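Local coordinates for cellulase IBT99 (Metagenomes, PDB 6WBT), which probably hydrolyses 6-phospho-alpha-glucosides as a family 4 glycoside hydrolase, binding NAD, a manganese ion and glucose 6-phosphate, at residues P174-D186 / G227-L239. Numbering follows the deposited sequence.
Sequences PVEIEARMAEILD and GYVSEASMNDALL
Glu183, near the end of helix 173-184, takes the hydroxyl of Ser233 on its OE1, the OG to OE1 distance being 2.6 Å, and so ties a helix of the Rossmann-type NAD-binding part of this family 4 glycoside hydrolase to the loop 227-239 of its C-terminal region. Arg180, one turn earlier, grips the same carboxylate side-on: NE reaches OE1 of Glu183, and NH2 forms a salt bridge with OE2 at 2.7 Å. Both Glu183 oxygens lie almost in the guanidinium plane, whereas the arginine nitrogens approach from above the carboxylate plane. Ser233 OG also meets OE1 out of that plane, from the face opposite NE. Bends at chi2 (-76°) and chi3 (73°) turn the arginine along the helix to Glu183, while CD2 of Leu239 lies over one guanidinium face, 3.8 Å from NE of Arg180. On the far side of the carboxylate, OD1 of Asp236 sits 2.9 Å from OE2 of Glu183, two acceptors without a hydrogen bond; the nearby Arg180 charge may help to balance both acids. A glutamine in place of Glu183 would probably leave the Arg180 guanidinium without its charged mate and less firmly fixed in rotation. Toward the start of the helix, Glu176, whose side chain is about 5 Å from the bound glucose 6-phosphate, brings OE1 to the methyls of Leu238. The Tyr228 carbonyl O lies against CB of Arg180 (3.3 Å), and the Tyr228 ring, its OH hydrogen-bonded to the carbonyl of Pro263, turns a face to Ile177. With Ile177 CG2 anti to the backbone N, this methyl makes a CH-pi contact over that face, 3.6 Å from Tyr228 CZ.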
loop_
_atom_site.group_PDB
_atom_site.type_symbol
_atom_site.label_atom_id
_atom_site.label_comp_id
_atom_site.label_asym_id
_atom_site.label_seq_id
_atom_site.Cartn_x
_atom_site.Cartn_y
_atom_site.Cartn_z
ATOM N N PRO A 174 -4.346 27.002 -12.322
ATOM C CA PRO A 174 -5.432 26.951 -11.328
ATOM C C PRO A 174 -5.776 28.318 -10.764
ATOM O O PRO A 174 -6.953 28.601 -10.509
ATOM C CB PRO A 174 -4.879 26.005 -10.251
ATOM C CG PRO A 174 -3.865 25.183 -10.958
ATOM C CD PRO A 174 -3.229 26.121 -11.928
ATOM N N VAL A 175 -4.776 29.181 -10.570
ATOM C CA VAL A 175 -5.040 30.517 -10.046
ATOM C C VAL A 175 -5.798 31.354 -11.070
ATOM O O VAL A 175 -6.654 32.172 -10.712
ATOM C CB VAL A 175 -3.723 31.194 -9.623
ATOM C CG1 VAL A 175 -4.007 32.479 -8.856
ATOM C CG2 VAL A 175 -2.880 30.242 -8.789
ATOM N N GLU A 176 -5.499 31.165 -12.358
ATOM C CA GLU A 176 -6.237 31.873 -13.400
ATOM C C GLU A 176 -7.679 31.390 -13.479
ATOM O O GLU A 176 -8.591 32.181 -13.751
ATOM C CB GLU A 176 -5.536 31.705 -14.747
ATOM C CG GLU A 176 -4.303 32.577 -14.914
ATOM C CD GLU A 176 -4.646 34.002 -15.303
ATOM O OE1 GLU A 176 -4.460 34.355 -16.485
ATOM O OE2 GLU A 176 -5.109 34.767 -14.431
ATOM N N ILE A 177 -7.905 30.094 -13.253
ATOM C CA ILE A 177 -9.271 29.587 -13.182
ATOM C C ILE A 177 -9.985 30.165 -11.967
ATOM O O ILE A 177 -11.175 30.500 -12.028
ATOM C CB ILE A 177 -9.271 28.047 -13.162
ATOM C CG1 ILE A 177 -8.725 27.493 -14.479
ATOM C CG2 ILE A 177 -10.672 27.510 -12.914
ATOM C CD1 ILE A 177 -8.648 25.982 -14.518
ATOM N N GLU A 178 -9.267 30.307 -10.849
ATOM C CA GLU A 178 -9.856 30.919 -9.662
ATOM C C GLU A 178 -10.191 32.386 -9.895
ATOM O O GLU A 178 -11.108 32.918 -9.259
ATOM C CB GLU A 178 -8.910 30.768 -8.470
ATOM C CG GLU A 178 -8.775 29.339 -7.971
ATOM C CD GLU A 178 -7.796 29.206 -6.823
ATOM O OE1 GLU A 178 -6.806 29.966 -6.790
ATOM O OE2 GLU A 178 -8.021 28.343 -5.949
ATOM N N ALA A 179 -9.464 33.053 -10.793
ATOM C CA ALA A 179 -9.806 34.427 -11.142
ATOM C C ALA A 179 -11.133 34.488 -11.887
ATOM O O ALA A 179 -11.921 35.420 -11.691
ATOM C CB ALA A 179 -8.690 35.052 -11.978
ATOM N N ARG A 180 -11.398 33.500 -12.745
ATOM C CA ARG A 180 -12.679 33.449 -13.440
ATOM C C ARG A 180 -13.811 33.124 -12.475
ATOM O O ARG A 180 -14.902 33.700 -12.571
ATOM C CB ARG A 180 -12.623 32.421 -14.570
ATOM C CG ARG A 180 -11.385 32.510 -15.456
ATOM C CD ARG A 180 -11.442 33.679 -16.438
ATOM N NE ARG A 180 -11.246 34.974 -15.791
ATOM C CZ ARG A 180 -10.062 35.468 -15.451
ATOM N NH1 ARG A 180 -8.956 34.775 -15.691
ATOM N NH2 ARG A 180 -9.979 36.655 -14.865
HETATM N N MSE A 181 -13.570 32.212 -11.538
HETATM C CA MSE A 181 -14.566 31.858 -10.534
HETATM C C MSE A 181 -14.860 33.051 -9.628
HETATM O O MSE A 181 -15.964 33.185 -9.103
HETATM C CB MSE A 181 -14.093 30.658 -9.709
HETATM C CG MSE A 181 -13.933 29.383 -10.527
HETATM SE SE MSE A 181 -13.637 27.778 -9.454
HETATM C CE MSE A 181 -11.691 27.804 -9.360
ATOM N N ALA A 182 -13.862 33.920 -9.457
ATOM C CA ALA A 182 -14.073 35.142 -8.690
ATOM C C ALA A 182 -15.003 36.101 -9.423
ATOM O O ALA A 182 -15.819 36.786 -8.795
ATOM C CB ALA A 182 -12.731 35.811 -8.392
ATOM N N GLU A 183 -14.901 36.158 -10.752
ATOM C CA GLU A 183 -15.748 37.060 -11.525
ATOM C C GLU A 183 -17.161 36.509 -11.676
ATOM O O GLU A 183 -18.130 37.275 -11.696
ATOM C CB GLU A 183 -15.126 37.310 -12.898
ATOM C CG GLU A 183 -13.732 37.913 -12.850
ATOM C CD GLU A 183 -12.957 37.676 -14.130
ATOM O OE1 GLU A 183 -13.295 36.718 -14.855
ATOM O OE2 GLU A 183 -12.013 38.443 -14.410
ATOM N N ILE A 184 -17.294 35.185 -11.782
ATOM C CA ILE A 184 -18.611 34.572 -11.940
ATOM C C ILE A 184 -19.467 34.815 -10.703
ATOM O O ILE A 184 -20.667 35.096 -10.804
ATOM C CB ILE A 184 -18.461 33.068 -12.241
ATOM C CG1 ILE A 184 -17.783 32.863 -13.599
ATOM C CG2 ILE A 184 -19.812 32.370 -12.202
ATOM C CD1 ILE A 184 -17.355 31.435 -13.860
ATOM N N LEU A 185 -18.864 34.723 -9.521
ATOM C CA LEU A 185 -19.572 34.906 -8.262
ATOM C C LEU A 185 -19.580 36.352 -7.788
ATOM O O LEU A 185 -20.182 36.639 -6.747
ATOM C CB LEU A 185 -18.944 34.026 -7.180
ATOM C CG LEU A 185 -18.773 32.549 -7.526
ATOM C CD1 LEU A 185 -17.683 31.937 -6.669
ATOM C CD2 LEU A 185 -20.082 31.799 -7.347
ATOM N N ASP A 186 -18.935 37.260 -8.523
ATOM C CA ASP A 186 -18.714 38.633 -8.068
ATOM C C ASP A 186 -18.046 38.634 -6.694
ATOM O O ASP A 186 -18.367 39.437 -5.814
ATOM C CB ASP A 186 -20.019 39.434 -8.069
ATOM C CG ASP A 186 -19.786 40.931 -8.004
ATOM O OD1 ASP A 186 -20.451 41.604 -7.189
ATOM O OD2 ASP A 186 -18.925 41.432 -8.759
ATOM N N GLY A 227 -19.158 27.874 -19.420
ATOM C CA GLY A 227 -17.757 27.641 -19.143
ATOM C C GLY A 227 -17.246 28.596 -18.074
ATOM O O GLY A 227 -18.002 29.161 -17.279
ATOM N N TYR A 228 -15.927 28.775 -18.071
ATOM C CA TYR A 228 -15.273 29.701 -17.157
ATOM C C TYR A 228 -15.327 31.146 -17.639
ATOM O O TYR A 228 -14.544 31.977 -17.165
ATOM C CB TYR A 228 -13.819 29.276 -16.933
ATOM C CG TYR A 228 -13.670 28.028 -16.092
ATOM C CD1 TYR A 228 -14.425 27.850 -14.941
ATOM C CD2 TYR A 228 -12.780 27.026 -16.453
ATOM C CE1 TYR A 228 -14.293 26.711 -14.168
ATOM C CE2 TYR A 228 -12.641 25.882 -15.689
ATOM C CZ TYR A 228 -13.400 25.731 -14.547
ATOM O OH TYR A 228 -13.266 24.595 -13.782
ATOM N N VAL A 229 -16.231 31.463 -18.562
ATOM C CA VAL A 229 -16.354 32.797 -19.135
ATOM C C VAL A 229 -17.612 33.452 -18.584
ATOM O O VAL A 229 -18.707 32.881 -18.666
ATOM C CB VAL A 229 -16.391 32.750 -20.672
ATOM C CG1 VAL A 229 -16.906 34.065 -21.230
ATOM C CG2 VAL A 229 -15.008 32.449 -21.224
ATOM N N SER A 230 -17.454 34.645 -18.023
ATOM C CA SER A 230 -18.565 35.484 -17.603
ATOM C C SER A 230 -18.532 36.785 -18.393
ATOM O O SER A 230 -17.590 37.066 -19.140
ATOM C CB SER A 230 -18.510 35.768 -16.097
ATOM O OG SER A 230 -17.349 36.507 -15.760
ATOM N N GLU A 231 -19.585 37.587 -18.228
ATOM C CA GLU A 231 -19.633 38.882 -18.896
ATOM C C GLU A 231 -18.649 39.874 -18.289
ATOM O O GLU A 231 -18.224 40.806 -18.980
ATOM C CB GLU A 231 -21.055 39.440 -18.856
ATOM C CG GLU A 231 -22.081 38.529 -19.513
ATOM C CD GLU A 231 -21.743 38.215 -20.960
ATOM O OE1 GLU A 231 -21.987 39.076 -21.831
ATOM O OE2 GLU A 231 -21.225 37.109 -21.224
ATOM N N ALA A 232 -18.280 39.695 -17.021
ATOM C CA ALA A 232 -17.210 40.487 -16.430
ATOM C C ALA A 232 -15.832 39.947 -16.782
ATOM O O ALA A 232 -14.841 40.676 -16.654
ATOM C CB ALA A 232 -17.369 40.547 -14.910
ATOM N N SER A 233 -15.747 38.688 -17.219
ATOM C CA SER A 233 -14.467 38.131 -17.640
ATOM C C SER A 233 -13.982 38.765 -18.936
ATOM O O SER A 233 -12.770 38.844 -19.171
ATOM C CB SER A 233 -14.583 36.616 -17.805
ATOM O OG SER A 233 -15.074 36.009 -16.622
HETATM N N MSE A 234 -14.902 39.224 -19.779
HETATM C CA MSE A 234 -14.552 39.826 -21.060
HETATM C C MSE A 234 -13.823 41.156 -20.882
HETATM O O MSE A 234 -13.082 41.588 -21.764
HETATM C CB MSE A 234 -15.807 40.038 -21.909
HETATM C CG MSE A 234 -16.629 38.782 -22.154
HETATM SE SE MSE A 234 -15.647 37.394 -23.106
HETATM C CE MSE A 234 -17.158 36.460 -23.912
ATOM N N ASN A 235 -14.039 41.801 -19.734
ATOM C CA ASN A 235 -13.451 43.112 -19.486
ATOM C C ASN A 235 -11.970 43.047 -19.136
ATOM O O ASN A 235 -11.262 44.041 -19.326
ATOM C CB ASN A 235 -14.211 43.829 -18.367
ATOM C CG ASN A 235 -15.570 44.333 -18.815
ATOM O OD1 ASN A 235 -15.775 44.633 -19.991
ATOM N ND2 ASN A 235 -16.503 44.435 -17.876
ATOM N N ASP A 236 -11.484 41.914 -18.633
ATOM C CA ASP A 236 -10.079 41.800 -18.277
ATOM C C ASP A 236 -9.222 41.620 -19.529
ATOM O O ASP A 236 -9.719 41.563 -20.657
ATOM C CB ASP A 236 -9.866 40.654 -17.290
ATOM C CG ASP A 236 -9.965 41.105 -15.845
ATOM O OD1 ASP A 236 -11.065 41.010 -15.263
ATOM O OD2 ASP A 236 -8.942 41.566 -15.297
ATOM N N ALA A 237 -7.909 41.527 -19.323
ATOM C CA ALA A 237 -6.960 41.493 -20.428
ATOM C C ALA A 237 -6.689 40.090 -20.951
ATOM O O ALA A 237 -6.335 39.937 -22.126
ATOM C CB ALA A 237 -5.639 42.140 -20.007
ATOM N N LEU A 238 -6.837 39.062 -20.112
ATOM C CA LEU A 238 -6.559 37.703 -20.567
ATOM C C LEU A 238 -7.598 37.234 -21.578
ATOM O O LEU A 238 -7.258 36.564 -22.560
ATOM C CB LEU A 238 -6.508 36.745 -19.378
ATOM C CG LEU A 238 -6.107 35.309 -19.729
ATOM C CD1 LEU A 238 -4.591 35.170 -19.797
ATOM C CD2 LEU A 238 -6.710 34.313 -18.750
ATOM N N LEU A 239 -8.866 37.577 -21.359
ATOM C CA LEU A 239 -9.941 37.153 -22.247
ATOM C C LEU A 239 -9.998 37.951 -23.543
ATOM O O LEU A 239 -10.921 37.740 -24.337
ATOM C CB LEU A 239 -11.290 37.242 -21.525
ATOM C CG LEU A 239 -11.730 36.030 -20.695
ATOM C CD1 LEU A 239 -11.778 34.775 -21.557
ATOM C CD2 LEU A 239 -10.834 35.819 -19.481
#